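Local atomic coordinates of uncharacterized protein (Bacteroides vulgatus, PDB entry 4QB7), a protein that probably forms part of the fimbrial tip, in filamentous cell-surface appendages that mediate adhesion and biofilm formation. Residues T107-T112 against D136-V141; S165-Q170 against D213-I218; L235-T240 against N246-N251. All blocks are in the same frame, centred on the assembly; numbering follows the deposited sequence.

Contact 1: residues T107-T112 against D136-V141; sequences TDQKIT and DMIDLV
Ile111 and Leu140 meet methyl to methyl, with Ile111 CD1 3.6 Å from Leu140 CD1. The contact belongs to the β-sandwich architecture expected of a fimbrillin-like protein of the transthyretin clan: Ile111 opens a short strand of one antiparallel sheet, while 136-141 is an irregular approach to strand 141-143 of a larger mixed sheet. The Ile111 side chain sets out toward the opposite segment, and its chain runs on extended, CD1 anti to CA about CB-CG1 (chi2 168°), which brings the terminal methyl to Leu140. Leu140 leaves its backbone in a direction that does not aim at Ile111, but with CG anti to the backbone N (chi1 -180°), the end of the side chain comes nearer and CD1 makes the touch.

A second patch, the larger by buried surface, lies beside this pair. Ile138 CD1 touches Gln109 OE1 at 3.3 Å, and Ile138 CG1 rests 3.6 Å from the backbone O of Gln109; the two side chains cross at about a right angle. Neither approach is a hydrogen bond, and no hydrogen bond spans the segments, so the contact rests on van der Waals packing. The amide of Gln109 is held by a bond from NE2 to Tyr99 O.

Further out, Phe126 of strand 123-127 packs against both Ile111 and Ile138 and so joins the two patches, and Leu140 also lies on Val167 and Leu168 of strand 159-178. Backbone bonds of Lys110 with Glu127 and of Val141 with Ala97 tie each segment into its surroundings. Between the two residues of 136-141 that make the contact, Leu140 N makes a weak 3.3 Å bond back to Ile138 O.

Contact 2: residues S165-Q170 against D213-I218; sequences SHVLTQ and DTWEAI. With SO4 (sulfate ion), chain Q.
The indole of Trp215 spends its N-H on a backbone carbonyl rather than on a side chain: NE1 donates to Val167 O over 2.8 Å, at 159° at the hydrogen. The oxygen lies close to the plane of the indole, at its edge, yet NE1 sits well above the plane of the carbonyl, 43° out of it, so the donor does not follow a lone pair. The six-membered ring then reaches on past the bond. Its CZ2 is 3.7 Å from Leu168 CD2, which approaches obliquely, and 4.0 Å from Val167 CG2, whose side chain crosses the tryptophan at about a right angle. Val167 CG1, pointing anti to the carbonyl carbon (chi1 -60°), lies 3.9 Å from Asp213 OD1.

Val167 and Leu168 form a break in the long strand 159-178 of the mixed sheet, and the tryptophan comes from strand 214-217 of an antiparallel sheet of this fimbrillin-like fold, so the contact bridges these two sheets. Asp213 and Thr214 both face Lys209 in a G1 β bulge; Asp213 OD1 is bonded to Tyr208 OH and paired with Lys321. Tyr208 also meets Trp215 edge to face. A leucine in place of Trp215 would probably leave Val167 O without its donor and open a gap beside Leu168 CD2 and Val167 CG2. Further along the strand, Ala217 N makes two weak bonds to a sulfate, probably from the crystallisation liquor, to O4 at 3.1 Å and O2 at 3.4 Å.

Contact 3: residues L235-T240 against N246-N251; sequences LNKTTT and NKSSIN. With SO4 (sulfate ion), chain F; SO4 (sulfate ion), chain C.
Lys237 lies alongside the backbone of 248-249: CB is 3.6 Å from Ser248 OG, CG is 3.7 Å from Ser249 CA, and the chain, bent at chi2 and chi3, brings CE up to Ser248 O. Next to it a single antiparallel hydrogen-bonded bridge pairs Thr238 with Ser249. Thr238 N donates almost straight to Ser249 O (2.9 Å, 178°), and Ser249 N returns the bond to Thr238 O.

On one side of this bridge, Ile250 reaches across to Leu235, its CD1 3.9 Å from Leu235 CB, while its CG1 lies against Asn236 O. On the other, Thr240 turns its hydroxyl inward, OG1 anti to the carbonyl carbon (chi1 -45°), and gives its proton to Lys247 O at 2.9 Å, close to the line of the C=O bond. Ser249 OG stands beside the same hydroxyl. Past Thr240, a water links its N to Asn246 O.

The bridge holds the irregular segment 235-240 back against the start of strand 250-251, which pairs with strand 186-196 in a separate antiparallel sheet. Ser248 N and Asn246 N donate to two different sulfates, probably from the crystallisation liquor: backbone N-H groups here can bind an anion in the crystal, without implying a natural ligand.

In the fold
Contacts 1 and 2 lie about 10 Å or less from the centre of the molecule, their own centres about 13 Å apart, and both join the antiparallel sheet around strand 123-127 to the large mixed sheet; contact 2 is the more deeply buried. They touch directly: Asp139 OD1 probably bonds His166 ND1, and Leu168 CD1 packs on Ile138 O. Phe126 serves both. Contact 1 is purely packing, contact 2 packing with one buried polar link. Contact 3 lies about 30 Å away from contact 1, centre to centre, on another sheet. Part of it is exposed, its segments are close in sequence, and backbone and hydroxyl bonds predominate.

Contact 1: residues T107-T112 against D136-V141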
loop_
_atom_site.group_PDB
_atom_site.type_symbol
_atom_site.label_atom_id
_atom_site.label_comp_id
_atom_site.label_asym_id
_atom_site.label_seq_id
_atom_site.Cartn_x
_atom_site.Cartn_y
_atom_site.Cartn_z
ATOM N N THR A 107 -5.471 10.656 13.872
ATOM C CA THR A 107 -6.457 9.803 14.537
ATOM C C THR A 107 -7.087 8.790 13.569
ATOM O O THR A 107 -7.112 7.593 13.857
ATOM C CB THR A 107 -7.536 10.701 15.167
ATOM O OG1 THR A 107 -6.903 11.647 16.022
ATOM C CG2 THR A 107 -8.574 9.929 15.944
ATOM N N ASP A 108 -7.605 9.278 12.442
ATOM C CA ASP A 108 -8.323 8.482 11.465
ATOM C C ASP A 108 -7.451 7.518 10.679
ATOM O O ASP A 108 -7.791 6.341 10.592
ATOM C CB ASP A 108 -9.044 9.405 10.458
ATOM C CG ASP A 108 -10.017 10.434 11.017
ATOM O OD1 ASP A 108 -10.294 10.396 12.235
ATOM O OD2 ASP A 108 -10.526 11.261 10.224
ATOM N N GLN A 109 -6.373 8.023 10.037
ATOM C CA GLN A 109 -5.581 7.238 9.093
ATOM C C GLN A 109 -4.131 7.038 9.471
ATOM O O GLN A 109 -3.423 6.347 8.738
ATOM C CB GLN A 109 -5.616 7.933 7.712
ATOM C CG GLN A 109 -6.959 8.544 7.273
ATOM C CD GLN A 109 -8.092 7.548 7.085
ATOM O OE1 GLN A 109 -7.915 6.318 7.139
ATOM N NE2 GLN A 109 -9.280 8.060 6.782
ATOM N N LYS A 110 -3.685 7.630 10.589
ATOM C CA LYS A 110 -2.290 7.664 11.055
ATOM C C LYS A 110 -1.472 8.490 10.043
ATOM O O LYS A 110 -0.324 8.161 9.750
ATOM C CB LYS A 110 -1.691 6.273 11.332
ATOM C CG LYS A 110 -2.249 5.647 12.582
ATOM C CD LYS A 110 -1.548 4.335 12.894
ATOM C CE LYS A 110 -1.989 3.746 14.215
ATOM N NZ LYS A 110 -1.617 4.610 15.373
ATOM N N ILE A 111 -2.097 9.577 9.532
ATOM C CA ILE A 111 -1.584 10.585 8.606
ATOM C C ILE A 111 -1.433 11.903 9.389
ATOM O O ILE A 111 -2.395 12.395 9.954
ATOM C CB ILE A 111 -2.523 10.763 7.346
ATOM C CG1 ILE A 111 -2.489 9.559 6.394
ATOM C CG2 ILE A 111 -2.222 12.049 6.573
ATOM C CD1 ILE A 111 -3.632 9.579 5.283
ATOM N N THR A 112 -0.227 12.468 9.407
ATOM C CA THR A 112 0.097 13.770 10.018
ATOM C C THR A 112 0.521 14.660 8.853
ATOM O O THR A 112 1.363 14.258 8.038
ATOM C CB THR A 112 1.171 13.615 11.118
ATOM O OG1 THR A 112 0.687 12.739 12.128
ATOM C CG2 THR A 112 1.552 14.936 11.756
ATOM N N ASP A 136 -6.623 -3.515 8.461
ATOM C CA ASP A 136 -6.947 -2.091 8.553
ATOM C C ASP A 136 -5.905 -1.182 7.877
ATOM O O ASP A 136 -5.998 0.035 8.034
ATOM C CB ASP A 136 -7.055 -1.687 10.032
ATOM C CG ASP A 136 -8.254 -2.208 10.795
ATOM O OD1 ASP A 136 -9.135 -2.847 10.159
ATOM O OD2 ASP A 136 -8.313 -1.979 12.036
HETATM N N MSE A 137 -4.906 -1.754 7.156
HETATM C CA MSE A 137 -3.824 -0.992 6.510
HETATM C C MSE A 137 -4.412 -0.023 5.513
HETATM O O MSE A 137 -5.390 -0.344 4.833
HETATM C CB MSE A 137 -2.781 -1.911 5.828
HETATM C CG MSE A 137 -2.193 -2.967 6.760
HETATM SE SE MSE A 137 -0.913 -4.083 5.900
HETATM C CE MSE A 137 0.625 -3.271 6.448
ATOM N N ILE A 138 -3.845 1.178 5.474
ATOM C CA ILE A 138 -4.290 2.254 4.612
ATOM C C ILE A 138 -3.583 2.184 3.257
ATOM O O ILE A 138 -2.365 2.022 3.196
ATOM C CB ILE A 138 -4.009 3.593 5.349
ATOM C CG1 ILE A 138 -4.747 3.705 6.721
ATOM C CG2 ILE A 138 -4.201 4.815 4.456
ATOM C CD1 ILE A 138 -6.240 3.465 6.738
ATOM N N ASP A 139 -4.356 2.307 2.167
ATOM C CA ASP A 139 -3.811 2.392 0.808
ATOM C C ASP A 139 -3.686 3.897 0.524
ATOM O O ASP A 139 -4.623 4.518 0.009
ATOM C CB ASP A 139 -4.707 1.641 -0.196
ATOM C CG ASP A 139 -4.318 1.759 -1.659
ATOM O OD1 ASP A 139 -3.163 2.172 -1.939
ATOM O OD2 ASP A 139 -5.176 1.434 -2.536
ATOM N N LEU A 140 -2.552 4.496 0.971
ATOM C CA LEU A 140 -2.269 5.920 0.849
ATOM C C LEU A 140 -2.028 6.290 -0.596
ATOM O O LEU A 140 -1.103 5.772 -1.227
ATOM C CB LEU A 140 -1.064 6.332 1.724
ATOM C CG LEU A 140 -0.665 7.825 1.688
ATOM C CD1 LEU A 140 -1.707 8.703 2.363
ATOM C CD2 LEU A 140 0.719 8.039 2.266
ATOM N N VAL A 141 -2.864 7.201 -1.115
ATOM C CA VAL A 141 -2.754 7.688 -2.484
ATOM C C VAL A 141 -2.479 9.179 -2.442
ATOM O O VAL A 141 -2.921 9.875 -1.525
ATOM C CB VAL A 141 -3.966 7.335 -3.402
ATOM C CG1 VAL A 141 -4.137 5.841 -3.564
ATOM C CG2 VAL A 141 -5.257 7.978 -2.936
#

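Contact 2: residues S165-Q170 against D213-I218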
loop_
_atom_site.group_PDB
_atom_site.type_symbol
_atom_site.label_atom_id
_atom_site.label_comp_id
_atom_site.label_asym_id
_atom_site.label_seq_id
_atom_site.Cartn_x
_atom_site.Cartn_y
_atom_site.Cartn_z
ATOM N N SER A 165 -2.144 8.518 -7.300
ATOM C CA SER A 165 -1.162 7.446 -7.483
ATOM C C SER A 165 -0.935 6.727 -6.178
ATOM O O SER A 165 -0.988 7.358 -5.128
ATOM C CB SER A 165 0.155 8.016 -7.997
ATOM O OG SER A 165 0.120 8.198 -9.400
ATOM N N HIS A 166 -0.689 5.413 -6.234
ATOM C CA HIS A 166 -0.396 4.593 -5.043
ATOM C C HIS A 166 1.079 4.770 -4.694
ATOM O O HIS A 166 1.962 4.442 -5.507
ATOM C CB HIS A 166 -0.758 3.135 -5.289
ATOM C CG HIS A 166 -2.219 2.921 -5.573
ATOM N ND1 HIS A 166 -3.142 2.763 -4.553
ATOM C CD2 HIS A 166 -2.862 2.821 -6.754
ATOM C CE1 HIS A 166 -4.310 2.576 -5.144
ATOM N NE2 HIS A 166 -4.192 2.604 -6.467
ATOM N N VAL A 167 1.346 5.402 -3.538
ATOM C CA VAL A 167 2.708 5.771 -3.139
ATOM C C VAL A 167 3.365 4.719 -2.227
ATOM O O VAL A 167 4.536 4.863 -1.869
ATOM C CB VAL A 167 2.741 7.179 -2.516
ATOM C CG1 VAL A 167 2.246 8.212 -3.525
ATOM C CG2 VAL A 167 1.939 7.247 -1.214
ATOM N N LEU A 168 2.630 3.660 -1.878
ATOM C CA LEU A 168 3.135 2.561 -1.044
ATOM C C LEU A 168 3.517 1.360 -1.935
ATOM O O LEU A 168 3.488 1.467 -3.167
ATOM C CB LEU A 168 2.035 2.132 -0.030
ATOM C CG LEU A 168 1.538 3.143 0.976
ATOM C CD1 LEU A 168 0.471 2.544 1.834
ATOM C CD2 LEU A 168 2.660 3.654 1.850
ATOM N N THR A 169 3.885 0.231 -1.311
ATOM C CA THR A 169 4.138 -1.011 -2.023
ATOM C C THR A 169 3.006 -1.978 -1.649
ATOM O O THR A 169 2.554 -2.006 -0.490
ATOM C CB THR A 169 5.550 -1.563 -1.783
ATOM O OG1 THR A 169 5.792 -2.577 -2.748
ATOM C CG2 THR A 169 5.755 -2.133 -0.408
ATOM N N GLN A 170 2.510 -2.720 -2.630
ATOM C CA GLN A 170 1.494 -3.723 -2.348
ATOM C C GLN A 170 2.066 -5.147 -2.409
ATOM O O GLN A 170 2.779 -5.472 -3.362
ATOM C CB GLN A 170 0.324 -3.618 -3.322
ATOM C CG GLN A 170 -0.874 -4.409 -2.826
ATOM C CD GLN A 170 -1.962 -4.543 -3.835
ATOM O OE1 GLN A 170 -2.519 -5.613 -4.030
ATOM N NE2 GLN A 170 -2.334 -3.468 -4.473
ATOM N N ASP A 213 7.767 13.459 -4.938
ATOM C CA ASP A 213 7.045 12.196 -4.861
ATOM C C ASP A 213 7.975 11.041 -4.345
ATOM O O ASP A 213 8.122 9.994 -4.976
ATOM C CB ASP A 213 6.398 11.892 -6.232
ATOM C CG ASP A 213 5.697 10.565 -6.396
ATOM O OD1 ASP A 213 4.976 10.160 -5.468
ATOM O OD2 ASP A 213 5.876 9.933 -7.454
ATOM N N THR A 214 8.622 11.273 -3.200
ATOM C CA THR A 214 9.508 10.307 -2.568
ATOM C C THR A 214 9.295 10.294 -1.073
ATOM O O THR A 214 8.840 11.281 -0.482
ATOM C CB THR A 214 11.023 10.568 -2.856
ATOM O OG1 THR A 214 11.443 11.765 -2.234
ATOM C CG2 THR A 214 11.393 10.566 -4.321
ATOM N N TRP A 215 9.662 9.154 -0.469
ATOM C CA TRP A 215 9.683 8.864 0.955
ATOM C C TRP A 215 11.085 9.050 1.518
ATOM O O TRP A 215 12.088 8.699 0.877
ATOM C CB TRP A 215 9.263 7.407 1.200
ATOM C CG TRP A 215 7.815 7.129 0.982
ATOM C CD1 TRP A 215 7.242 6.605 -0.135
ATOM C CD2 TRP A 215 6.750 7.338 1.924
ATOM N NE1 TRP A 215 5.890 6.441 0.062
ATOM C CE2 TRP A 215 5.560 6.895 1.313
ATOM C CE3 TRP A 215 6.691 7.835 3.236
ATOM C CZ2 TRP A 215 4.331 6.916 1.974
ATOM C CZ3 TRP A 215 5.468 7.865 3.887
ATOM C CH2 TRP A 215 4.307 7.418 3.255
ATOM N N GLU A 216 11.149 9.548 2.742
ATOM C CA GLU A 216 12.389 9.673 3.488
ATOM C C GLU A 216 12.115 9.258 4.956
ATOM O O GLU A 216 10.956 9.120 5.342
ATOM C CB GLU A 216 12.996 11.068 3.347
ATOM C CG GLU A 216 12.101 12.194 3.815
ATOM C CD GLU A 216 12.830 13.502 4.036
ATOM O OE1 GLU A 216 13.670 13.858 3.180
ATOM O OE2 GLU A 216 12.576 14.162 5.070
ATOM N N ALA A 217 13.166 9.009 5.751
ATOM C CA ALA A 217 13.021 8.602 7.151
ATOM C C ALA A 217 12.478 9.731 7.998
ATOM O O ALA A 217 12.636 10.901 7.630
ATOM C CB ALA A 217 14.362 8.163 7.708
ATOM N N ILE A 218 11.889 9.391 9.164
ATOM C CA ILE A 218 11.457 10.428 10.101
ATOM C C ILE A 218 12.738 10.994 10.785
ATOM O O ILE A 218 13.774 10.332 10.813
ATOM C CB ILE A 218 10.338 10.012 11.102
ATOM C CG1 ILE A 218 10.694 8.804 11.942
ATOM C CG2 ILE A 218 9.008 9.839 10.410
ATOM C CD1 ILE A 218 10.144 8.888 13.342
HETATM S S SO4 Q . 16.164 8.301 3.570
HETATM O O1 SO4 Q . 17.294 7.425 3.217
HETATM O O2 SO4 Q . 16.452 9.052 4.802
HETATM O O3 SO4 Q . 15.926 9.240 2.467
HETATM O O4 SO4 Q . 14.979 7.470 3.750
#

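Contact 3: residues L235-T240 against N246-N251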
loop_
_atom_site.group_PDB
_atom_site.type_symbol
_atom_site.label_atom_id
_atom_site.label_comp_id
_atom_site.label_asym_id
_atom_site.label_seq_id
_atom_site.Cartn_x
_atom_site.Cartn_y
_atom_site.Cartn_z
ATOM N N LEU A 235 -3.831 -14.655 6.853
ATOM C CA LEU A 235 -3.970 -15.699 5.848
ATOM C C LEU A 235 -5.402 -16.233 5.803
ATOM O O LEU A 235 -6.087 -16.342 6.829
ATOM C CB LEU A 235 -2.981 -16.855 6.069
ATOM C CG LEU A 235 -1.501 -16.573 6.337
ATOM C CD1 LEU A 235 -0.740 -17.886 6.463
ATOM C CD2 LEU A 235 -0.883 -15.700 5.274
ATOM N N ASN A 236 -5.836 -16.578 4.594
ATOM C CA ASN A 236 -7.166 -17.071 4.302
ATOM C C ASN A 236 -7.291 -18.560 4.647
ATOM O O ASN A 236 -7.679 -19.371 3.801
ATOM C CB ASN A 236 -7.425 -16.805 2.828
ATOM C CG ASN A 236 -8.838 -16.972 2.368
ATOM O OD1 ASN A 236 -9.794 -16.931 3.152
ATOM N ND2 ASN A 236 -8.974 -17.221 1.074
ATOM N N LYS A 237 -6.952 -18.919 5.903
ATOM C CA LYS A 237 -6.994 -20.286 6.431
ATOM C C LYS A 237 -8.437 -20.758 6.547
ATOM O O LYS A 237 -9.307 -19.954 6.837
ATOM C CB LYS A 237 -6.290 -20.360 7.806
ATOM C CG LYS A 237 -4.765 -20.487 7.709
ATOM C CD LYS A 237 -4.041 -19.788 8.850
ATOM C CE LYS A 237 -3.799 -20.617 10.077
ATOM N NZ LYS A 237 -3.390 -19.763 11.212
ATOM N N THR A 238 -8.692 -22.050 6.287
ATOM C CA THR A 238 -10.009 -22.684 6.407
ATOM C C THR A 238 -9.863 -23.983 7.195
ATOM O O THR A 238 -8.743 -24.436 7.442
ATOM C CB THR A 238 -10.668 -22.934 5.025
ATOM O OG1 THR A 238 -9.824 -23.746 4.203
ATOM C CG2 THR A 238 -11.049 -21.646 4.307
ATOM N N THR A 239 -10.991 -24.569 7.605
ATOM C CA THR A 239 -11.018 -25.841 8.337
ATOM C C THR A 239 -10.568 -26.975 7.416
ATOM O O THR A 239 -10.759 -26.933 6.191
ATOM C CB THR A 239 -12.413 -26.105 8.923
ATOM O OG1 THR A 239 -13.382 -26.093 7.872
ATOM C CG2 THR A 239 -12.801 -25.079 9.960
ATOM N N THR A 240 -9.922 -27.960 8.003
ATOM C CA THR A 240 -9.411 -29.096 7.255
ATOM C C THR A 240 -9.901 -30.378 7.923
ATOM O O THR A 240 -10.129 -30.396 9.122
ATOM C CB THR A 240 -7.868 -29.013 7.183
ATOM O OG1 THR A 240 -7.452 -27.678 6.866
ATOM C CG2 THR A 240 -7.287 -29.956 6.171
ATOM N N ASN A 246 -6.636 -32.014 10.952
ATOM C CA ASN A 246 -7.698 -31.032 11.076
ATOM C C ASN A 246 -7.241 -29.660 11.616
ATOM O O ASN A 246 -8.008 -28.937 12.271
ATOM C CB ASN A 246 -8.842 -31.588 11.910
ATOM C CG ASN A 246 -8.573 -31.740 13.360
ATOM O OD1 ASN A 246 -7.426 -31.776 13.810
ATOM N ND2 ASN A 246 -9.645 -31.820 14.124
ATOM N N LYS A 247 -6.059 -29.252 11.222
ATOM C CA LYS A 247 -5.485 -27.957 11.562
ATOM C C LYS A 247 -6.065 -26.880 10.622
ATOM O O LYS A 247 -6.263 -27.150 9.442
ATOM C CB LYS A 247 -3.942 -28.099 11.430
ATOM C CG LYS A 247 -3.101 -26.925 11.861
ATOM C CD LYS A 247 -2.845 -26.861 13.345
ATOM C CE LYS A 247 -2.113 -25.572 13.624
ATOM N NZ LYS A 247 -2.316 -25.111 15.020
ATOM N N SER A 248 -6.371 -25.678 11.134
ATOM C CA SER A 248 -6.838 -24.543 10.309
ATOM C C SER A 248 -5.658 -24.160 9.421
ATOM O O SER A 248 -4.565 -23.869 9.943
ATOM C CB SER A 248 -7.299 -23.379 11.188
ATOM O OG SER A 248 -7.729 -22.239 10.459
ATOM N N SER A 249 -5.835 -24.313 8.091
ATOM C CA SER A 249 -4.754 -24.174 7.110
ATOM C C SER A 249 -5.236 -23.840 5.688
ATOM O O SER A 249 -6.424 -23.676 5.466
ATOM C CB SER A 249 -4.002 -25.497 7.050
ATOM O OG SER A 249 -4.854 -26.501 6.514
ATOM N N ILE A 250 -4.281 -23.726 4.737
ATOM C CA ILE A 250 -4.491 -23.536 3.303
ATOM C C ILE A 250 -3.829 -24.716 2.578
ATOM O O ILE A 250 -2.625 -24.929 2.720
ATOM C CB ILE A 250 -3.998 -22.162 2.743
ATOM C CG1 ILE A 250 -4.726 -20.973 3.409
ATOM C CG2 ILE A 250 -4.189 -22.087 1.221
ATOM C CD1 ILE A 250 -3.853 -19.959 3.888
ATOM N N ASN A 251 -4.628 -25.486 1.817
ATOM C CA ASN A 251 -4.127 -26.574 0.993
ATOM C C ASN A 251 -3.395 -26.002 -0.211
ATOM O O ASN A 251 -4.035 -25.437 -1.097
ATOM C CB ASN A 251 -5.273 -27.450 0.534
ATOM C CG ASN A 251 -4.861 -28.672 -0.209
ATOM O OD1 ASN A 251 -3.736 -28.821 -0.651
ATOM N ND2 ASN A 251 -5.760 -29.604 -0.312
HETATM S S SO4 F . -5.761 -24.441 14.552
HETATM O O1 SO4 F . -6.544 -25.466 13.871
HETATM O O2 SO4 F . -5.004 -23.607 13.589
HETATM O O3 SO4 F . -6.674 -23.574 15.305
HETATM O O4 SO4 F . -4.808 -25.041 15.476
HETATM S S SO4 C . -3.490 -32.522 13.455
HETATM O O1 SO4 C . -2.475 -33.395 12.816
HETATM O O2 SO4 C . -3.195 -31.150 13.109
HETATM O O3 SO4 C . -4.775 -32.877 12.854
HETATM O O4 SO4 C . -3.498 -32.717 14.935
HETATM O O HOH W 1 -9.934 -27.242 11.109
#